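Local coordinates for protein export chaperone SatS (Mycobacterium tuberculosis H37Rv, PDB 6DNM) that acts as a chaperone for the SecA2 protein export pathway, the crystallised part being its C-terminal domain, at residues A28-L33 against I50-S55; D38-F43 against Y133-A138; N97-S102 against A123-R128. All blocks are in the same frame, centred on the assembly; numbering follows the deposited sequence.

The three contacts converge on one four-stranded mixed sheet. Interaction 1 joins its strand 29-37 to strand 49-52 of a second, three-stranded sheet; interaction 2 uses the neighbouring strand 40-43, and interaction 3 the strand at the other border, 98-100. Interactions 2 and 3 share helix 117-134. Centres of interactions 1 and 2 are about 18 Å apart, yet I50 bridges them: its CG1 packs 3.7 Å from F43 CG. Interactions 2 and 3 meet more lightly, F43 CZ standing 4.2 Å from L126 CD1, with centres about 14 Å apart. Interactions 1 and 3 do not touch; their nearest atoms are about 6 Å apart. F43 thus touches both I50 of the second sheet and L126 of helix 117-134.

Interaction 1 of 3, residues A28-L33 against I50-S55; sequences ATFYTL and ISVFGS
V52 lies over one face of the F30 ring, its CG2 3.8 Å from the ring centroid and 17° off the normal, which makes a CH-pi contact offset toward the rim. The edge of the same ring faces F53 O, which lies in its plane. F53 in turn presents its own ring edge to Y31 O, with CD2 3.6 Å from that oxygen. F53 O and G54 C are found at the edge of the Y31 ring. Two backbone bonds pair Y31 with F53: Y31 N donates to F53 O at 2.8 Å and F53 N returns a bond to Y31 O, a single antiparallel hydrogen-bonded bridge. F53 O also receives a CA-H...O contact from F30. T32 turns OG1 away from its own backbone N (chi1 -171°), which brings the hydroxyl within 2.7 Å of S51 O; it donates nearly along the C=O axis. I50 CG2 packs against the T32 side chain, the two meeting at about a right angle. Beyond the bridge, one water donates to both T29 O and G54 O. The short axes of strands 29-33 and 50-52 are inclined at 128°, and the bridge forms just past the end of 50-52. The contact joins the four-stranded sheet, where strand 19-24 flanks 29-33, to the three-stranded one, where L187 packs on I50 and V52; helix 56-63, whose N-cap is S55, reaches Y31 and F53.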
loop_
_atom_site.group_PDB
_atom_site.type_symbol
_atom_site.label_atom_id
_atom_site.label_comp_id
_atom_site.label_asym_id
_atom_site.label_seq_id
_atom_site.Cartn_x
_atom_site.Cartn_y
_atom_site.Cartn_z
ATOM N N ALA A 28 -1.351 -12.110 -6.439
ATOM C CA ALA A 28 0.062 -11.900 -6.142
ATOM C C ALA A 28 0.214 -11.278 -4.763
ATOM O O ALA A 28 -0.658 -10.545 -4.299
ATOM C CB ALA A 28 0.726 -11.001 -7.197
ATOM N N THR A 29 1.338 -11.576 -4.119
ATOM C CA THR A 29 1.736 -10.913 -2.886
ATOM C C THR A 29 3.049 -10.190 -3.140
ATOM O O THR A 29 4.016 -10.796 -3.610
ATOM C CB THR A 29 1.880 -11.913 -1.729
ATOM O OG1 THR A 29 0.597 -12.472 -1.426
ATOM C CG2 THR A 29 2.428 -11.231 -0.479
ATOM N N PHE A 30 3.075 -8.902 -2.830
ATOM C CA PHE A 30 4.213 -8.048 -3.134
ATOM C C PHE A 30 4.785 -7.429 -1.870
ATOM O O PHE A 30 4.073 -7.217 -0.881
ATOM C CB PHE A 30 3.816 -6.888 -4.042
ATOM C CG PHE A 30 3.408 -7.305 -5.414
ATOM C CD1 PHE A 30 4.282 -8.006 -6.231
ATOM C CD2 PHE A 30 2.156 -6.976 -5.903
ATOM C CE1 PHE A 30 3.896 -8.394 -7.514
ATOM C CE2 PHE A 30 1.769 -7.359 -7.174
ATOM C CZ PHE A 30 2.639 -8.067 -7.983
ATOM N N TYR A 31 6.077 -7.099 -1.940
ATOM C CA TYR A 31 6.800 -6.396 -0.890
ATOM C C TYR A 31 7.420 -5.135 -1.471
ATOM O O TYR A 31 7.875 -5.127 -2.620
ATOM C CB TYR A 31 7.901 -7.289 -0.288
ATOM C CG TYR A 31 7.280 -8.491 0.370
ATOM C CD1 TYR A 31 6.866 -8.443 1.699
ATOM C CD2 TYR A 31 7.025 -9.658 -0.362
ATOM C CE1 TYR A 31 6.258 -9.529 2.296
ATOM C CE2 TYR A 31 6.400 -10.746 0.222
ATOM C CZ TYR A 31 6.030 -10.678 1.553
ATOM O OH TYR A 31 5.405 -11.751 2.131
ATOM N N THR A 32 7.430 -4.070 -0.679
ATOM C CA THR A 32 8.110 -2.830 -1.041
ATOM C C THR A 32 8.388 -2.062 0.245
ATOM O O THR A 32 8.155 -2.573 1.348
ATOM C CB THR A 32 7.322 -2.028 -2.094
ATOM O OG1 THR A 32 8.127 -0.936 -2.569
ATOM C CG2 THR A 32 6.014 -1.471 -1.533
ATOM N N LEU A 33 8.912 -0.840 0.109
ATOM C CA LEU A 33 9.175 0.038 1.241
ATOM C C LEU A 33 8.359 1.315 1.105
ATOM O O LEU A 33 8.120 1.804 -0.007
ATOM C CB LEU A 33 10.657 0.446 1.326
ATOM C CG LEU A 33 11.692 -0.682 1.387
ATOM C CD1 LEU A 33 13.102 -0.111 1.429
ATOM C CD2 LEU A 33 11.453 -1.587 2.592
ATOM N N ILE A 50 5.455 2.462 -8.001
ATOM C CA ILE A 50 6.035 1.779 -6.851
ATOM C C ILE A 50 6.689 0.489 -7.324
ATOM O O ILE A 50 6.033 -0.353 -7.946
ATOM C CB ILE A 50 4.937 1.463 -5.823
ATOM C CG1 ILE A 50 4.257 2.753 -5.350
ATOM C CG2 ILE A 50 5.486 0.617 -4.672
ATOM C CD1 ILE A 50 2.888 2.527 -4.754
ATOM N N SER A 51 7.970 0.313 -6.999
ATOM C CA SER A 51 8.657 -0.941 -7.298
ATOM C C SER A 51 8.195 -2.029 -6.334
ATOM O O SER A 51 8.319 -1.878 -5.114
ATOM C CB SER A 51 10.166 -0.750 -7.163
ATOM O OG SER A 51 10.674 0.071 -8.199
ATOM N N VAL A 52 7.682 -3.136 -6.879
ATOM C CA VAL A 52 7.222 -4.256 -6.069
ATOM C C VAL A 52 8.033 -5.506 -6.378
ATOM O O VAL A 52 8.513 -5.708 -7.498
ATOM C CB VAL A 52 5.711 -4.526 -6.225
ATOM C CG1 VAL A 52 4.926 -3.349 -5.670
ATOM C CG2 VAL A 52 5.344 -4.811 -7.681
ATOM N N PHE A 53 8.142 -6.368 -5.365
ATOM C CA PHE A 53 8.982 -7.562 -5.385
ATOM C C PHE A 53 8.189 -8.757 -4.875
ATOM O O PHE A 53 7.366 -8.621 -3.969
ATOM C CB PHE A 53 10.244 -7.333 -4.537
ATOM C CG PHE A 53 11.073 -6.192 -5.035
ATOM C CD1 PHE A 53 12.111 -6.413 -5.933
ATOM C CD2 PHE A 53 10.777 -4.882 -4.661
ATOM C CE1 PHE A 53 12.846 -5.348 -6.436
ATOM C CE2 PHE A 53 11.511 -3.818 -5.155
ATOM C CZ PHE A 53 12.546 -4.051 -6.036
ATOM N N GLY A 54 8.422 -9.932 -5.473
ATOM C CA GLY A 54 7.637 -11.095 -5.106
ATOM C C GLY A 54 8.077 -11.793 -3.841
ATOM O O GLY A 54 7.418 -12.740 -3.401
ATOM N N SER A 55 9.180 -11.356 -3.245
ATOM C CA SER A 55 9.680 -11.990 -2.040
ATOM C C SER A 55 10.552 -11.002 -1.291
ATOM O O SER A 55 11.070 -10.032 -1.858
ATOM C CB SER A 55 10.498 -13.245 -2.355
ATOM O OG SER A 55 11.686 -12.911 -3.057
HETATM O O HOH W 1 4.905 -13.422 -2.999
#

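Interaction 2 of 3, residues D38-F43 against Y133-A138; sequences DDRPIF and YSEDSA
F43 turns its ring edge toward the face of Y133 in an offset edge-to-face pair, with centroids 5.3 Å apart and planes at 62°. The closest atoms are F43 CD2 and Y133 CG, at 3.5 Å. Two torsions set up the meeting: Y133 holds CG opposite its backbone N (chi1 172°), carrying the ring from the helix end across strand 40-43, whereas F43 keeps CG beside its own N, anti to the carbonyl carbon, which swings its ring so that CD2 meets the tyrosine. The backbone itself places F43 CB over the tyrosine face, 4.2 Å from the Y133 ring centroid and only 11° off the normal, and so adds a CH-pi contact. F43 N is over one face as well, displaced toward the rim, and P41 O approaches the ring edge at 3.7 Å from CD1. I42, whose CB points away from the helix, still brings CG2 within 4.2 Å of Y133 CE1; the two side chains cross at about a right angle. The tyrosine hydroxyl is hydrogen-bonded to D70. Here the C-terminal end of helix 117-134 packs on a border strand of the mixed sheet, and E135, with positive phi, closes the helix in a Schellman motif. Past that turn, D136 OD2 accepts from A138 N in an Asx turn, using its anti lone pair. At the exposed margin the extended E135 side chain brings OE1 to 4.3 Å from R40 NH2, opposite charges too far apart for a salt bridge. D129 and I130 of the same helix also touch F43.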
loop_
_atom_site.group_PDB
_atom_site.type_symbol
_atom_site.label_atom_id
_atom_site.label_comp_id
_atom_site.label_asym_id
_atom_site.label_seq_id
_atom_site.Cartn_x
_atom_site.Cartn_y
_atom_site.Cartn_z
ATOM N N ASP A 38 7.557 14.818 5.636
ATOM C CA ASP A 38 6.730 16.021 5.740
ATOM C C ASP A 38 5.279 15.745 5.348
ATOM O O ASP A 38 4.705 16.414 4.485
ATOM C CB ASP A 38 7.312 17.179 4.931
ATOM C CG ASP A 38 8.773 17.416 5.226
ATOM O OD1 ASP A 38 9.189 17.179 6.380
ATOM O OD2 ASP A 38 9.502 17.835 4.302
ATOM N N ASP A 39 4.696 14.723 5.972
ATOM C CA ASP A 39 3.291 14.352 5.817
ATOM C C ASP A 39 2.954 13.757 4.455
ATOM O O ASP A 39 1.768 13.669 4.106
ATOM C CB ASP A 39 2.335 15.516 6.109
ATOM C CG ASP A 39 1.609 15.361 7.425
ATOM O OD1 ASP A 39 0.689 16.166 7.689
ATOM O OD2 ASP A 39 1.957 14.440 8.195
ATOM N N ARG A 40 3.948 13.356 3.665
ATOM C CA ARG A 40 3.661 12.812 2.349
ATOM C C ARG A 40 4.286 11.432 2.204
ATOM O O ARG A 40 5.440 11.219 2.593
ATOM C CB ARG A 40 4.195 13.737 1.251
ATOM C CG ARG A 40 3.472 15.077 1.209
ATOM C CD ARG A 40 4.109 16.041 0.232
ATOM N NE ARG A 40 4.913 15.359 -0.775
ATOM C CZ ARG A 40 5.044 15.778 -2.030
ATOM N NH1 ARG A 40 4.421 16.879 -2.431
ATOM N NH2 ARG A 40 5.798 15.096 -2.883
ATOM N N PRO A 41 3.551 10.472 1.657
ATOM C CA PRO A 41 4.111 9.128 1.490
ATOM C C PRO A 41 5.114 9.090 0.351
ATOM O O PRO A 41 4.880 9.641 -0.727
ATOM C CB PRO A 41 2.885 8.269 1.168
ATOM C CG PRO A 41 1.919 9.227 0.548
ATOM C CD PRO A 41 2.162 10.571 1.178
ATOM N N ILE A 42 6.236 8.424 0.598
ATOM C CA ILE A 42 7.220 8.137 -0.441
ATOM C C ILE A 42 7.462 6.634 -0.444
ATOM O O ILE A 42 7.748 6.044 0.605
ATOM C CB ILE A 42 8.554 8.895 -0.256
ATOM C CG1 ILE A 42 8.325 10.385 0.032
ATOM C CG2 ILE A 42 9.410 8.738 -1.499
ATOM C CD1 ILE A 42 9.608 11.191 0.124
ATOM N N PHE A 43 7.335 6.013 -1.612
ATOM C CA PHE A 43 7.567 4.584 -1.753
ATOM C C PHE A 43 8.909 4.341 -2.433
ATOM O O PHE A 43 9.482 5.222 -3.074
ATOM C CB PHE A 43 6.478 3.929 -2.611
ATOM C CG PHE A 43 5.126 3.855 -1.955
ATOM C CD1 PHE A 43 4.698 2.686 -1.345
ATOM C CD2 PHE A 43 4.253 4.932 -2.005
ATOM C CE1 PHE A 43 3.448 2.605 -0.772
ATOM C CE2 PHE A 43 2.991 4.851 -1.431
ATOM C CZ PHE A 43 2.592 3.686 -0.817
ATOM N N TYR A 133 1.278 9.514 -3.554
ATOM C CA TYR A 133 2.616 9.315 -4.104
ATOM C C TYR A 133 2.613 9.430 -5.624
ATOM O O TYR A 133 3.550 9.979 -6.215
ATOM C CB TYR A 133 3.148 7.945 -3.678
ATOM C CG TYR A 133 4.453 7.572 -4.356
ATOM C CD1 TYR A 133 5.634 8.240 -4.051
ATOM C CD2 TYR A 133 4.496 6.571 -5.317
ATOM C CE1 TYR A 133 6.827 7.901 -4.675
ATOM C CE2 TYR A 133 5.681 6.217 -5.937
ATOM C CZ TYR A 133 6.844 6.892 -5.619
ATOM O OH TYR A 133 8.021 6.536 -6.244
ATOM N N SER A 134 1.569 8.920 -6.273
ATOM C CA SER A 134 1.495 8.957 -7.726
ATOM C C SER A 134 1.123 10.330 -8.263
ATOM O O SER A 134 1.179 10.534 -9.481
ATOM C CB SER A 134 0.470 7.938 -8.226
ATOM O OG SER A 134 -0.847 8.330 -7.877
ATOM N N GLU A 135 0.736 11.264 -7.392
ATOM C CA GLU A 135 0.317 12.607 -7.797
ATOM C C GLU A 135 -0.860 12.569 -8.767
ATOM O O GLU A 135 -1.004 13.437 -9.629
ATOM C CB GLU A 135 1.485 13.441 -8.339
ATOM C CG GLU A 135 2.591 13.639 -7.320
ATOM C CD GLU A 135 3.695 14.535 -7.835
ATOM O OE1 GLU A 135 4.436 15.106 -7.006
ATOM O OE2 GLU A 135 3.818 14.674 -9.071
ATOM N N ASP A 136 -1.712 11.559 -8.616
ATOM C CA ASP A 136 -2.890 11.351 -9.446
ATOM C C ASP A 136 -4.112 11.376 -8.542
ATOM O O ASP A 136 -4.104 10.779 -7.462
ATOM C CB ASP A 136 -2.800 9.977 -10.127
ATOM C CG ASP A 136 -3.812 9.802 -11.243
ATOM O OD1 ASP A 136 -3.388 9.573 -12.397
ATOM O OD2 ASP A 136 -5.026 9.887 -10.971
ATOM N N SER A 137 -5.160 12.064 -8.981
ATOM C CA SER A 137 -6.356 12.243 -8.168
ATOM C C SER A 137 -7.313 11.056 -8.228
ATOM O O SER A 137 -8.405 11.148 -7.664
ATOM C CB SER A 137 -7.093 13.515 -8.589
ATOM O OG SER A 137 -7.508 13.420 -9.940
ATOM N N ALA A 138 -6.934 9.948 -8.871
ATOM C CA ALA A 138 -7.894 8.872 -9.117
ATOM C C ALA A 138 -8.503 8.338 -7.823
ATOM O O ALA A 138 -9.716 8.108 -7.745
ATOM C CB ALA A 138 -7.240 7.744 -9.914
#

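Interaction 3 of 3, residues N97-S102 against A123-R128; sequences NVYVLS and AVELLR
Y99 and L126 form the tight part of this contact. L126 CB sits 3.6 Å from Y99 CD1, in a CH-pi approach over one face of the ring, offset toward the rim. L126 CD2 extends the packing to Y99 CB at 3.7 Å. The hydroxyl end is held by a hydrogen bond: Y99 OH donates to E125 OE2 at 2.6 Å. That oxygen lies in the plane of the ring, at its edge, and accepts through its anti lone pair, with ring and carboxylate planes 72° apart. The extended E125 chain, with CG opposite the backbone N (chi1 175°), is what carries the carboxylate outward from the helix to the hydroxyl. The arrangement is a helix laid across a sheet border: strand 98-100 and helix 123-128 run at 95° with axes 8.0 Å apart. Strand 19-24 pairs with 98-100 on its inner side, and I21 there also touches Y99. The contact at L101 is smaller and lighter but still buried: CD2 reaches A123 CB at 3.9 Å, and V100 O lies 4.1 Å from A123 CB. The solvent side is at E125 and V100, the latter with its CB pointing away from the helix; both are partly exposed, in contrast to buried Y99, L101, A123 and L126. The V100 and S102 carbonyls are both bonded by Q119, one turn earlier in the helix.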
loop_
_atom_site.group_PDB
_atom_site.type_symbol
_atom_site.label_atom_id
_atom_site.label_comp_id
_atom_site.label_asym_id
_atom_site.label_seq_id
_atom_site.Cartn_x
_atom_site.Cartn_y
_atom_site.Cartn_z
ATOM N N ASN A 97 1.230 -3.099 8.692
ATOM C CA ASN A 97 1.694 -2.784 7.347
ATOM C C ASN A 97 1.352 -3.888 6.357
ATOM O O ASN A 97 2.008 -4.023 5.313
ATOM C CB ASN A 97 3.188 -2.469 7.365
ATOM C CG ASN A 97 3.467 -1.135 7.982
ATOM O OD1 ASN A 97 2.727 -0.189 7.756
ATOM N ND2 ASN A 97 4.515 -1.051 8.790
ATOM N N VAL A 98 0.321 -4.666 6.672
ATOM C CA VAL A 98 -0.210 -5.709 5.803
ATOM C C VAL A 98 -1.475 -5.164 5.148
ATOM O O VAL A 98 -2.446 -4.827 5.833
ATOM C CB VAL A 98 -0.491 -6.988 6.608
ATOM C CG1 VAL A 98 -1.283 -7.986 5.789
ATOM C CG2 VAL A 98 0.821 -7.602 7.079
ATOM N N TYR A 99 -1.470 -5.069 3.823
ATOM C CA TYR A 99 -2.560 -4.469 3.069
ATOM C C TYR A 99 -3.124 -5.492 2.098
ATOM O O TYR A 99 -2.391 -6.036 1.274
ATOM C CB TYR A 99 -2.033 -3.271 2.290
ATOM C CG TYR A 99 -1.501 -2.167 3.163
ATOM C CD1 TYR A 99 -2.362 -1.353 3.884
ATOM C CD2 TYR A 99 -0.131 -1.944 3.286
ATOM C CE1 TYR A 99 -1.883 -0.328 4.686
ATOM C CE2 TYR A 99 0.360 -0.918 4.088
ATOM C CZ TYR A 99 -0.528 -0.113 4.785
ATOM O OH TYR A 99 -0.055 0.909 5.582
ATOM N N VAL A 100 -4.424 -5.748 2.176
ATOM C CA VAL A 100 -5.045 -6.834 1.420
ATOM C C VAL A 100 -6.139 -6.244 0.545
ATOM O O VAL A 100 -7.172 -5.784 1.053
ATOM C CB VAL A 100 -5.613 -7.928 2.343
ATOM C CG1 VAL A 100 -6.212 -9.074 1.525
ATOM C CG2 VAL A 100 -4.535 -8.438 3.274
ATOM N N LEU A 101 -5.930 -6.280 -0.771
ATOM C CA LEU A 101 -6.983 -5.938 -1.722
ATOM C C LEU A 101 -7.820 -7.143 -2.129
ATOM O O LEU A 101 -8.949 -6.961 -2.611
ATOM C CB LEU A 101 -6.382 -5.286 -2.975
ATOM C CG LEU A 101 -5.535 -4.041 -2.727
ATOM C CD1 LEU A 101 -5.119 -3.405 -4.048
ATOM C CD2 LEU A 101 -6.248 -3.025 -1.835
ATOM N N SER A 102 -7.295 -8.351 -1.917
ATOM C CA SER A 102 -7.936 -9.601 -2.322
ATOM C C SER A 102 -9.370 -9.707 -1.821
ATOM O O SER A 102 -9.646 -9.504 -0.639
ATOM C CB SER A 102 -7.137 -10.758 -1.730
ATOM O OG SER A 102 -5.757 -10.529 -1.890
ATOM N N ALA A 123 -6.948 -1.147 3.588
ATOM C CA ALA A 123 -6.845 -0.974 2.137
ATOM C C ALA A 123 -6.952 0.492 1.733
ATOM O O ALA A 123 -6.219 0.957 0.853
ATOM C CB ALA A 123 -7.923 -1.791 1.422
ATOM N N VAL A 124 -7.875 1.231 2.348
ATOM C CA VAL A 124 -8.039 2.643 2.022
ATOM C C VAL A 124 -6.809 3.439 2.433
ATOM O O VAL A 124 -6.393 4.359 1.725
ATOM C CB VAL A 124 -9.336 3.184 2.651
ATOM C CG1 VAL A 124 -9.398 4.703 2.562
ATOM C CG2 VAL A 124 -10.531 2.566 1.949
ATOM N N GLU A 125 -6.197 3.090 3.568
ATOM C CA GLU A 125 -4.941 3.717 3.961
ATOM C C GLU A 125 -3.886 3.572 2.864
ATOM O O GLU A 125 -3.261 4.556 2.455
ATOM C CB GLU A 125 -4.466 3.101 5.275
ATOM C CG GLU A 125 -3.115 3.573 5.742
ATOM C CD GLU A 125 -2.729 2.934 7.060
ATOM O OE1 GLU A 125 -3.432 3.168 8.068
ATOM O OE2 GLU A 125 -1.724 2.198 7.085
ATOM N N LEU A 126 -3.711 2.358 2.335
ATOM C CA LEU A 126 -2.742 2.164 1.254
ATOM C C LEU A 126 -3.153 2.922 0.000
ATOM O O LEU A 126 -2.318 3.563 -0.646
ATOM C CB LEU A 126 -2.611 0.677 0.927
ATOM C CG LEU A 126 -1.738 0.376 -0.296
ATOM C CD1 LEU A 126 -0.261 0.680 -0.035
ATOM C CD2 LEU A 126 -1.933 -1.067 -0.726
ATOM N N LEU A 127 -4.433 2.846 -0.366
ATOM C CA LEU A 127 -4.902 3.498 -1.587
ATOM C C LEU A 127 -4.634 4.996 -1.554
ATOM O O LEU A 127 -4.163 5.575 -2.540
ATOM C CB LEU A 127 -6.397 3.252 -1.755
ATOM C CG LEU A 127 -6.826 1.831 -2.075
ATOM C CD1 LEU A 127 -8.334 1.741 -2.151
ATOM C CD2 LEU A 127 -6.215 1.452 -3.367
ATOM N N ARG A 128 -4.946 5.649 -0.432
ATOM C CA ARG A 128 -4.694 7.083 -0.326
ATOM C C ARG A 128 -3.208 7.380 -0.445
ATOM O O ARG A 128 -2.815 8.355 -1.098
ATOM C CB ARG A 128 -5.239 7.618 0.998
ATOM C CG ARG A 128 -6.725 7.437 1.175
ATOM C CD ARG A 128 -7.441 8.723 0.967
ATOM N NE ARG A 128 -8.837 8.633 1.376
ATOM C CZ ARG A 128 -9.814 9.323 0.805
ATOM N NH1 ARG A 128 -9.537 10.143 -0.206
ATOM N NH2 ARG A 128 -11.057 9.195 1.242
#